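Local atomic coordinates of SJCHGC06286 protein (Schistosoma japonicum, PDB entry 3QBR), a protein that belongs to the Bcl-2 family of apoptosis regulators and probably binds BH domains of partner proteins. Residues Cys25-Ala33 with Phe126-Leu134; Asn57-Leu68 with Trp170-Gly178. All coordinates share one frame; numbering follows the deposited sequence.

Contact 1 of 2, residues Cys25-Ala33 with Phe126-Leu134; sequences CHSFLLASA and FAFLRILVL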
loop_
_atom_site.group_PDB
_atom_site.type_symbol
_atom_site.label_atom_id
_atom_site.label_comp_id
_atom_site.label_asym_id
_atom_site.label_seq_id
_atom_site.Cartn_x
_atom_site.Cartn_y
_atom_site.Cartn_z
ATOM N N CYS A 25 3.300 -1.152 7.178
ATOM C CA CYS A 25 3.199 -0.075 6.207
ATOM C C CYS A 25 4.278 0.950 6.408
ATOM O O CYS A 25 4.990 1.262 5.451
ATOM C CB CYS A 25 1.845 0.614 6.260
ATOM S SG CYS A 25 0.581 -0.459 5.681
ATOM N N HIS A 26 4.381 1.485 7.633
ATOM C CA HIS A 26 5.496 2.386 7.985
ATOM C C HIS A 26 6.881 1.843 7.555
ATOM O O HIS A 26 7.576 2.464 6.751
ATOM C CB HIS A 26 5.466 2.755 9.472
ATOM C CG HIS A 26 4.268 3.556 9.867
ATOM N ND1 HIS A 26 4.029 4.825 9.383
ATOM C CD2 HIS A 26 3.236 3.274 10.693
ATOM C CE1 HIS A 26 2.902 5.289 9.894
ATOM N NE2 HIS A 26 2.403 4.368 10.695
ATOM N N SER A 27 7.266 0.671 8.041
ATOM C CA SER A 27 8.574 0.129 7.690
ATOM C C SER A 27 8.728 0.033 6.201
ATOM O O SER A 27 9.743 0.451 5.655
ATOM C CB SER A 27 8.782 -1.264 8.273
ATOM O OG SER A 27 8.432 -1.278 9.636
ATOM N N PHE A 28 7.739 -0.559 5.545
ATOM C CA PHE A 28 7.827 -0.787 4.109
ATOM C C PHE A 28 8.016 0.533 3.368
ATOM O O PHE A 28 8.869 0.638 2.511
ATOM C CB PHE A 28 6.614 -1.561 3.575
ATOM C CG PHE A 28 6.391 -1.372 2.098
ATOM C CD1 PHE A 28 7.230 -1.979 1.178
ATOM C CD2 PHE A 28 5.362 -0.560 1.632
ATOM C CE1 PHE A 28 7.033 -1.795 -0.186
ATOM C CE2 PHE A 28 5.171 -0.375 0.281
ATOM C CZ PHE A 28 6.011 -0.996 -0.630
ATOM N N LEU A 29 7.236 1.544 3.714
ATOM C CA LEU A 29 7.479 2.870 3.166
ATOM C C LEU A 29 8.883 3.450 3.504
ATOM O O LEU A 29 9.524 4.092 2.664
ATOM C CB LEU A 29 6.372 3.837 3.580
ATOM C CG LEU A 29 4.940 3.475 3.179
ATOM C CD1 LEU A 29 3.929 4.363 3.950
ATOM C CD2 LEU A 29 4.721 3.531 1.634
ATOM N N LEU A 30 9.375 3.235 4.718
ATOM C CA LEU A 30 10.712 3.752 5.030
ATOM C C LEU A 30 11.813 3.033 4.252
ATOM O O LEU A 30 12.879 3.598 4.010
ATOM C CB LEU A 30 11.011 3.685 6.523
ATOM C CG LEU A 30 10.159 4.576 7.426
ATOM C CD1 LEU A 30 10.780 4.664 8.815
ATOM C CD2 LEU A 30 9.977 5.964 6.837
ATOM N N ALA A 31 11.555 1.793 3.852
ATOM C CA ALA A 31 12.585 0.996 3.184
ATOM C C ALA A 31 12.496 1.030 1.670
ATOM O O ALA A 31 13.293 0.404 0.993
ATOM C CB ALA A 31 12.572 -0.447 3.671
ATOM N N SER A 32 11.555 1.783 1.126
ATOM C CA SER A 32 11.377 1.774 -0.320
ATOM C C SER A 32 11.386 3.191 -0.916
ATOM O O SER A 32 11.024 3.371 -2.064
ATOM C CB SER A 32 10.089 1.029 -0.686
ATOM O OG SER A 32 8.942 1.703 -0.177
ATOM N N ALA A 33 11.804 4.189 -0.136
ATOM C CA ALA A 33 11.809 5.581 -0.589
ATOM C C ALA A 33 13.227 6.001 -0.897
ATOM O O ALA A 33 14.169 5.389 -0.416
ATOM C CB ALA A 33 11.223 6.499 0.489
ATOM N N PHE A 126 0.087 -2.358 -1.296
ATOM C CA PHE A 126 1.298 -1.700 -0.827
ATOM C C PHE A 126 1.987 -0.889 -1.917
ATOM O O PHE A 126 2.505 0.198 -1.643
ATOM C CB PHE A 126 2.302 -2.696 -0.237
ATOM C CG PHE A 126 1.865 -3.302 1.079
ATOM C CD1 PHE A 126 2.233 -2.714 2.290
ATOM C CD2 PHE A 126 1.089 -4.461 1.110
ATOM C CE1 PHE A 126 1.835 -3.272 3.529
ATOM C CE2 PHE A 126 0.685 -5.024 2.334
ATOM C CZ PHE A 126 1.064 -4.428 3.555
ATOM N N ALA A 127 2.026 -1.409 -3.142
ATOM C CA ALA A 127 2.771 -0.712 -4.188
ATOM C C ALA A 127 2.069 0.601 -4.530
ATOM O O ALA A 127 2.716 1.647 -4.759
ATOM C CB ALA A 127 2.950 -1.579 -5.408
ATOM N N PHE A 128 0.739 0.544 -4.509
ATOM C CA PHE A 128 -0.075 1.710 -4.795
ATOM C C PHE A 128 -0.051 2.738 -3.683
ATOM O O PHE A 128 0.065 3.937 -3.943
ATOM C CB PHE A 128 -1.520 1.299 -5.026
ATOM C CG PHE A 128 -2.404 2.411 -5.526
ATOM C CD1 PHE A 128 -2.128 3.054 -6.718
ATOM C CD2 PHE A 128 -3.544 2.763 -4.835
ATOM C CE1 PHE A 128 -2.971 4.064 -7.192
ATOM C CE2 PHE A 128 -4.398 3.759 -5.311
ATOM C CZ PHE A 128 -4.104 4.410 -6.482
ATOM N N LEU A 129 -0.220 2.276 -2.449
ATOM C CA LEU A 129 -0.116 3.154 -1.272
ATOM C C LEU A 129 1.231 3.905 -1.273
ATOM O O LEU A 129 1.281 5.107 -1.027
ATOM C CB LEU A 129 -0.290 2.340 0.006
ATOM C CG LEU A 129 -0.046 2.986 1.370
ATOM C CD1 LEU A 129 -1.151 3.994 1.775
ATOM C CD2 LEU A 129 0.099 1.862 2.407
ATOM N N ARG A 130 2.306 3.196 -1.606
ATOM C CA ARG A 130 3.631 3.808 -1.772
ATOM C C ARG A 130 3.618 4.958 -2.769
ATOM O O ARG A 130 4.184 6.029 -2.527
ATOM C CB ARG A 130 4.631 2.770 -2.267
ATOM C CG ARG A 130 6.042 3.241 -2.209
ATOM C CD ARG A 130 7.017 2.186 -2.726
ATOM N NE ARG A 130 7.195 2.427 -4.147
ATOM C CZ ARG A 130 8.277 2.970 -4.685
ATOM N NH1 ARG A 130 9.316 3.283 -3.924
ATOM N NH2 ARG A 130 8.326 3.174 -5.991
ATOM N N ILE A 131 2.971 4.708 -3.900
ATOM C CA ILE A 131 2.944 5.634 -5.016
ATOM C C ILE A 131 2.194 6.892 -4.607
ATOM O O ILE A 131 2.651 8.002 -4.854
ATOM C CB ILE A 131 2.325 4.945 -6.261
ATOM C CG1 ILE A 131 3.414 4.184 -7.013
ATOM C CG2 ILE A 131 1.613 5.944 -7.163
ATOM C CD1 ILE A 131 2.898 3.001 -7.808
ATOM N N LEU A 132 1.062 6.709 -3.944
ATOM C CA LEU A 132 0.296 7.827 -3.411
ATOM C C LEU A 132 1.097 8.627 -2.404
ATOM O O LEU A 132 1.138 9.859 -2.481
ATOM C CB LEU A 132 -0.984 7.325 -2.738
ATOM C CG LEU A 132 -2.001 6.654 -3.674
ATOM C CD1 LEU A 132 -3.331 6.394 -3.001
ATOM C CD2 LEU A 132 -2.224 7.532 -4.885
ATOM N N VAL A 133 1.711 7.918 -1.450
ATOM C CA VAL A 133 2.461 8.536 -0.357
ATOM C C VAL A 133 3.637 9.361 -0.905
ATOM O O VAL A 133 3.827 10.525 -0.541
ATOM C CB VAL A 133 2.935 7.478 0.692
ATOM C CG1 VAL A 133 4.172 8.001 1.531
ATOM C CG2 VAL A 133 1.752 7.045 1.582
ATOM N N LEU A 134 4.403 8.762 -1.801
ATOM C CA LEU A 134 5.496 9.476 -2.446
ATOM C C LEU A 134 5.056 10.698 -3.260
ATOM O O LEU A 134 5.809 11.665 -3.384
ATOM C CB LEU A 134 6.277 8.520 -3.325
ATOM C CG LEU A 134 7.011 7.471 -2.503
ATOM C CD1 LEU A 134 7.735 6.461 -3.413
ATOM C CD2 LEU A 134 7.968 8.163 -1.532
#

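Contact 2 of 2, residues Asn57-Leu68 with Trp170-Gly178; sequences NGQEIIHSLLQL and WSGLIEFSG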
loop_
_atom_site.group_PDB
_atom_site.type_symbol
_atom_site.label_atom_id
_atom_site.label_comp_id
_atom_site.label_asym_id
_atom_site.label_seq_id
_atom_site.Cartn_x
_atom_site.Cartn_y
_atom_site.Cartn_z
ATOM N N ASN A 57 9.026 -11.856 12.005
ATOM C CA ASN A 57 9.554 -12.065 10.664
ATOM C C ASN A 57 9.552 -10.787 9.869
ATOM O O ASN A 57 9.830 -10.795 8.675
ATOM C CB ASN A 57 8.742 -13.118 9.946
ATOM C CG ASN A 57 8.726 -14.416 10.696
ATOM O OD1 ASN A 57 9.620 -14.678 11.502
ATOM N ND2 ASN A 57 7.708 -15.244 10.451
ATOM N N GLY A 58 9.237 -9.689 10.555
ATOM C CA GLY A 58 9.168 -8.375 9.951
ATOM C C GLY A 58 10.171 -8.135 8.836
ATOM O O GLY A 58 9.814 -7.636 7.771
ATOM N N GLN A 59 11.430 -8.485 9.067
ATOM C CA GLN A 59 12.454 -8.182 8.074
ATOM C C GLN A 59 12.268 -9.024 6.825
ATOM O O GLN A 59 12.322 -8.511 5.704
ATOM C CB GLN A 59 13.864 -8.359 8.644
ATOM C CG GLN A 59 14.379 -7.137 9.383
ATOM C CD GLN A 59 15.877 -7.200 9.647
ATOM O OE1 GLN A 59 16.482 -8.278 9.625
ATOM N NE2 GLN A 59 16.486 -6.039 9.898
ATOM N N GLU A 60 12.067 -10.322 7.026
ATOM C CA GLU A 60 11.739 -11.227 5.933
ATOM C C GLU A 60 10.512 -10.755 5.115
ATOM O O GLU A 60 10.524 -10.777 3.884
ATOM C CB GLU A 60 11.530 -12.642 6.472
ATOM C CG GLU A 60 12.805 -13.402 6.593
ATOM C CD GLU A 60 13.705 -13.160 5.392
ATOM O OE1 GLU A 60 13.260 -13.414 4.247
ATOM O OE2 GLU A 60 14.857 -12.702 5.587
ATOM N N ILE A 61 9.483 -10.289 5.811
ATOM C CA ILE A 61 8.269 -9.838 5.166
ATOM C C ILE A 61 8.500 -8.588 4.316
ATOM O O ILE A 61 7.978 -8.491 3.212
ATOM C CB ILE A 61 7.154 -9.584 6.202
ATOM C CG1 ILE A 61 6.742 -10.896 6.884
ATOM C CG2 ILE A 61 5.970 -8.900 5.541
ATOM C CD1 ILE A 61 5.680 -10.692 7.990
ATOM N N ILE A 62 9.272 -7.636 4.844
ATOM C CA ILE A 62 9.592 -6.389 4.149
ATOM C C ILE A 62 10.461 -6.673 2.921
ATOM O O ILE A 62 10.247 -6.087 1.877
ATOM C CB ILE A 62 10.355 -5.394 5.068
ATOM C CG1 ILE A 62 9.427 -4.772 6.113
ATOM C CG2 ILE A 62 11.070 -4.302 4.239
ATOM C CD1 ILE A 62 8.342 -3.847 5.570
ATOM N N HIS A 63 11.446 -7.560 3.052
ATOM C CA HIS A 63 12.242 -8.001 1.903
ATOM C C HIS A 63 11.374 -8.574 0.762
ATOM O O HIS A 63 11.510 -8.180 -0.407
ATOM C CB HIS A 63 13.305 -9.025 2.318
ATOM C CG HIS A 63 14.431 -8.443 3.113
ATOM N ND1 HIS A 63 14.896 -7.155 2.931
ATOM C CD2 HIS A 63 15.207 -8.979 4.093
ATOM C CE1 HIS A 63 15.891 -6.918 3.768
ATOM N NE2 HIS A 63 16.101 -8.012 4.482
ATOM N N SER A 64 10.485 -9.500 1.112
ATOM C CA SER A 64 9.555 -10.060 0.154
ATOM C C SER A 64 8.795 -8.950 -0.519
ATOM O O SER A 64 8.667 -8.939 -1.738
ATOM C CB SER A 64 8.567 -11.014 0.827
ATOM O OG SER A 64 9.207 -12.228 1.155
ATOM N N LEU A 65 8.282 -8.016 0.269
ATOM C CA LEU A 65 7.457 -6.955 -0.304
ATOM C C LEU A 65 8.234 -6.076 -1.277
ATOM O O LEU A 65 7.670 -5.562 -2.240
ATOM C CB LEU A 65 6.861 -6.089 0.789
ATOM C CG LEU A 65 5.550 -6.575 1.339
ATOM C CD1 LEU A 65 5.196 -5.655 2.476
ATOM C CD2 LEU A 65 4.484 -6.539 0.224
ATOM N N LEU A 66 9.523 -5.885 -1.006
ATOM C CA LEU A 66 10.352 -5.057 -1.871
ATOM C C LEU A 66 10.522 -5.794 -3.184
ATOM O O LEU A 66 10.386 -5.215 -4.261
ATOM C CB LEU A 66 11.721 -4.711 -1.244
ATOM C CG LEU A 66 11.728 -3.678 -0.101
ATOM C CD1 LEU A 66 13.022 -3.744 0.670
ATOM C CD2 LEU A 66 11.498 -2.274 -0.568
ATOM N N GLN A 67 10.805 -7.083 -3.096
ATOM C CA GLN A 67 10.909 -7.854 -4.316
ATOM C C GLN A 67 9.599 -7.798 -5.121
ATOM O O GLN A 67 9.616 -7.511 -6.310
ATOM C CB GLN A 67 11.308 -9.279 -4.002
ATOM C CG GLN A 67 11.380 -10.169 -5.236
ATOM C CD GLN A 67 11.318 -11.626 -4.851
ATOM O OE1 GLN A 67 12.259 -12.151 -4.261
ATOM N NE2 GLN A 67 10.186 -12.281 -5.139
ATOM N N LEU A 68 8.475 -8.011 -4.442
ATOM C CA LEU A 68 7.164 -8.144 -5.070
ATOM C C LEU A 68 6.562 -6.817 -5.537
ATOM O O LEU A 68 5.838 -6.789 -6.525
ATOM C CB LEU A 68 6.187 -8.847 -4.113
ATOM C CG LEU A 68 6.426 -10.323 -3.764
ATOM C CD1 LEU A 68 5.543 -10.751 -2.592
ATOM C CD2 LEU A 68 6.186 -11.234 -4.947
ATOM N N TRP A 170 0.727 -12.447 7.948
ATOM C CA TRP A 170 1.514 -11.584 7.071
ATOM C C TRP A 170 2.739 -12.290 6.540
ATOM O O TRP A 170 3.258 -11.916 5.504
ATOM C CB TRP A 170 1.917 -10.319 7.814
ATOM C CG TRP A 170 0.853 -9.283 7.809
ATOM C CD1 TRP A 170 0.273 -8.683 8.899
ATOM C CD2 TRP A 170 0.237 -8.698 6.649
ATOM N NE1 TRP A 170 -0.652 -7.750 8.484
ATOM C CE2 TRP A 170 -0.701 -7.747 7.108
ATOM C CE3 TRP A 170 0.409 -8.873 5.267
ATOM C CZ2 TRP A 170 -1.491 -6.982 6.227
ATOM C CZ3 TRP A 170 -0.351 -8.116 4.400
ATOM C CH2 TRP A 170 -1.304 -7.183 4.882
ATOM N N SER A 171 3.197 -13.316 7.253
ATOM C CA SER A 171 4.370 -14.078 6.818
ATOM C C SER A 171 4.101 -14.906 5.581
ATOM O O SER A 171 5.031 -15.430 4.995
ATOM C CB SER A 171 4.868 -15.004 7.924
ATOM O OG SER A 171 5.248 -14.267 9.060
ATOM N N GLY A 172 2.832 -15.047 5.207
ATOM C CA GLY A 172 2.467 -15.693 3.957
ATOM C C GLY A 172 3.317 -15.157 2.822
ATOM O O GLY A 172 3.798 -15.907 1.955
ATOM N N LEU A 173 3.525 -13.846 2.853
ATOM C CA LEU A 173 4.286 -13.157 1.818
ATOM C C LEU A 173 5.675 -13.790 1.585
ATOM O O LEU A 173 6.160 -13.883 0.451
ATOM C CB LEU A 173 4.396 -11.663 2.169
ATOM C CG LEU A 173 3.080 -10.889 2.102
ATOM C CD1 LEU A 173 3.169 -9.625 2.931
ATOM C CD2 LEU A 173 2.668 -10.588 0.638
ATOM N N ILE A 174 6.311 -14.220 2.665
ATOM C CA ILE A 174 7.653 -14.755 2.562
ATOM C C ILE A 174 7.648 -15.930 1.584
ATOM O O ILE A 174 8.315 -15.903 0.546
ATOM C CB ILE A 174 8.182 -15.173 3.933
ATOM C CG1 ILE A 174 8.280 -13.939 4.840
ATOM C CG2 ILE A 174 9.526 -15.860 3.781
ATOM C CD1 ILE A 174 8.636 -14.252 6.268
ATOM N N GLU A 175 6.853 -16.944 1.896
ATOM C CA GLU A 175 6.713 -18.093 1.016
ATOM C C GLU A 175 6.093 -17.726 -0.337
ATOM O O GLU A 175 6.574 -18.166 -1.368
ATOM C CB GLU A 175 5.881 -19.169 1.700
ATOM C CG GLU A 175 6.097 -20.566 1.159
ATOM C CD GLU A 175 5.419 -21.620 2.034
ATOM O OE1 GLU A 175 5.455 -22.821 1.681
ATOM O OE2 GLU A 175 4.845 -21.242 3.084
ATOM N N PHE A 176 5.030 -16.929 -0.338
ATOM C CA PHE A 176 4.415 -16.521 -1.602
ATOM C C PHE A 176 5.475 -16.127 -2.620
ATOM O O PHE A 176 5.330 -16.359 -3.824
ATOM C CB PHE A 176 3.457 -15.351 -1.391
ATOM C CG PHE A 176 2.844 -14.829 -2.666
ATOM C CD1 PHE A 176 2.004 -15.628 -3.432
ATOM C CD2 PHE A 176 3.110 -13.536 -3.106
ATOM C CE1 PHE A 176 1.438 -15.144 -4.620
ATOM C CE2 PHE A 176 2.538 -13.040 -4.288
ATOM C CZ PHE A 176 1.708 -13.850 -5.049
ATOM N N SER A 177 6.554 -15.547 -2.116
ATOM C CA SER A 177 7.571 -14.929 -2.949
ATOM C C SER A 177 8.770 -15.823 -3.265
ATOM O O SER A 177 9.620 -15.417 -4.039
ATOM C CB SER A 177 8.072 -13.655 -2.268
ATOM O OG SER A 177 8.665 -13.974 -1.021
ATOM N N GLY A 178 8.854 -17.003 -2.645
ATOM C CA GLY A 178 9.981 -17.910 -2.831
ATOM C C GLY A 178 11.204 -17.622 -1.973
ATOM O O GLY A 178 11.118 -17.286 -0.780
#

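Contact 1 of 2, residues Cys25-Ala33 with Phe126-Leu134
Arg130 lies with its aliphatic chain against Leu29 and its far end against Ser32, so one residue of helix 119-137 meets two residues near the end of helix 17-31. Leu29 CD2 sits 3.6 Å from Arg130 CA and also touches CB, the two side chains sliding past each other in opposite directions. Leu29 CD1 meets Val133 CG2 tip to tip at 4.2 Å. Arg130 leaves the backbone with CG opposite N (chi1 -169°), and its extended chi2 brings CD to Ser32 OG; the bend at chi3 then turns the edge of the guanidinium toward Ser32 O. Leu134 CD1 of the same helix lies over one face of that guanidinium, toward its rim. Ser32 OG is itself hydrogen-bonded back to Phe28 O at 2.9 Å.

One turn earlier, Phe126 points an edge at the face of Phe28 in an offset edge-to-face pair, centroids 5.7 Å apart and planes at 86°. Phe28 CE2 rests 3.7 Å from Phe126 CB, while Cys25 SG reaches Phe126 CE1 at 3.8 Å in an oblique sulfur-aromatic contact.

Helix 119-137 is the hydrophobic central helix expected of a Bcl-2 fold, and residues 25-31 cross residues 126-134 at 64°. Leu29 also touches Ile149, and Phe28 touches Ile62, so helices 142-159 and 58-79 close in around the pair. The chemistry is graded along the crossing: aromatic rings, sulfur and branched aliphatic chains form the buried part, while the guanidinium of Arg130 is kept at the margin beside Ser32 O, where its charge probably costs least.

Contact 2 of 2, residues Asn57-Leu68 with Trp170-Gly178
Ile61 and Ile174 cross at about a right angle where the Bcl-2 helical bundle brings the last helix of the model, 172-176, against helix 58-79. Ile61 CG1 lies 3.9 Å from Ile174 CD1, and that same methyl is also in contact with the CB atoms of Asn57 and Glu60. With Ile61 CG1 opposite its carbonyl carbon (chi1 -65°) and the chain extended beyond it (chi2 177°), the two torsions together send Ile61 CD1 to within 3.8 Å of Trp170 CB. The CG2 branch turns instead to Leu173 CD1, again with the side chains roughly perpendicular. Leu65 meets that CD1 obliquely through its CG, so the leucine methyl is bordered by two residues one turn apart on helix 58-79.

Further along, Leu68 CD1 approaches Phe176 at the ring edge, 3.7 Å from CD2, with the side chains slanting across each other. Phe176 also meets the ring of Trp119, and both Leu68 and Phe176 pack on the chain of another protein; this end of the contact therefore borders a surface where another chain packs.

Polar contacts are spaced along the same interface. Gln67 NE2 gives a weak hydrogen bond to Ser177 O, and Ser64 OG lies 2.8 Å from Ser177 OG. From Asn57, exposed and in the loop leading into helix 58-79, ND2 donates to Ser171 OG at 3.0 Å with an N-H...O angle of 159°, the oxygen lying close to the amide plane.

Overall arrangement
The centres of contact 1 and contact 2 are 15 Å apart, and their segments alternate along the chain: 25-33, 57-68, 126-134, 170-178. Contact 1 joins helix 17-31 to helix 119-137 near the centre of the bundle, whereas contact 2 joins helix 58-79 to helix 172-176, the last of the model, farther out. They meet directly where Ile62 CD1 packs on Phe28 N and Leu66 CD2 on Ser32 CB. Helix 119-137, one half of contact 1, also backs contact 2, through Phe126 on Leu65. The interleaved order ties both ends of the modelled chain into one helical Bcl-2 domain, a C-terminally truncated piece of a longer membrane protein, with contact 2 next to the chain of another protein.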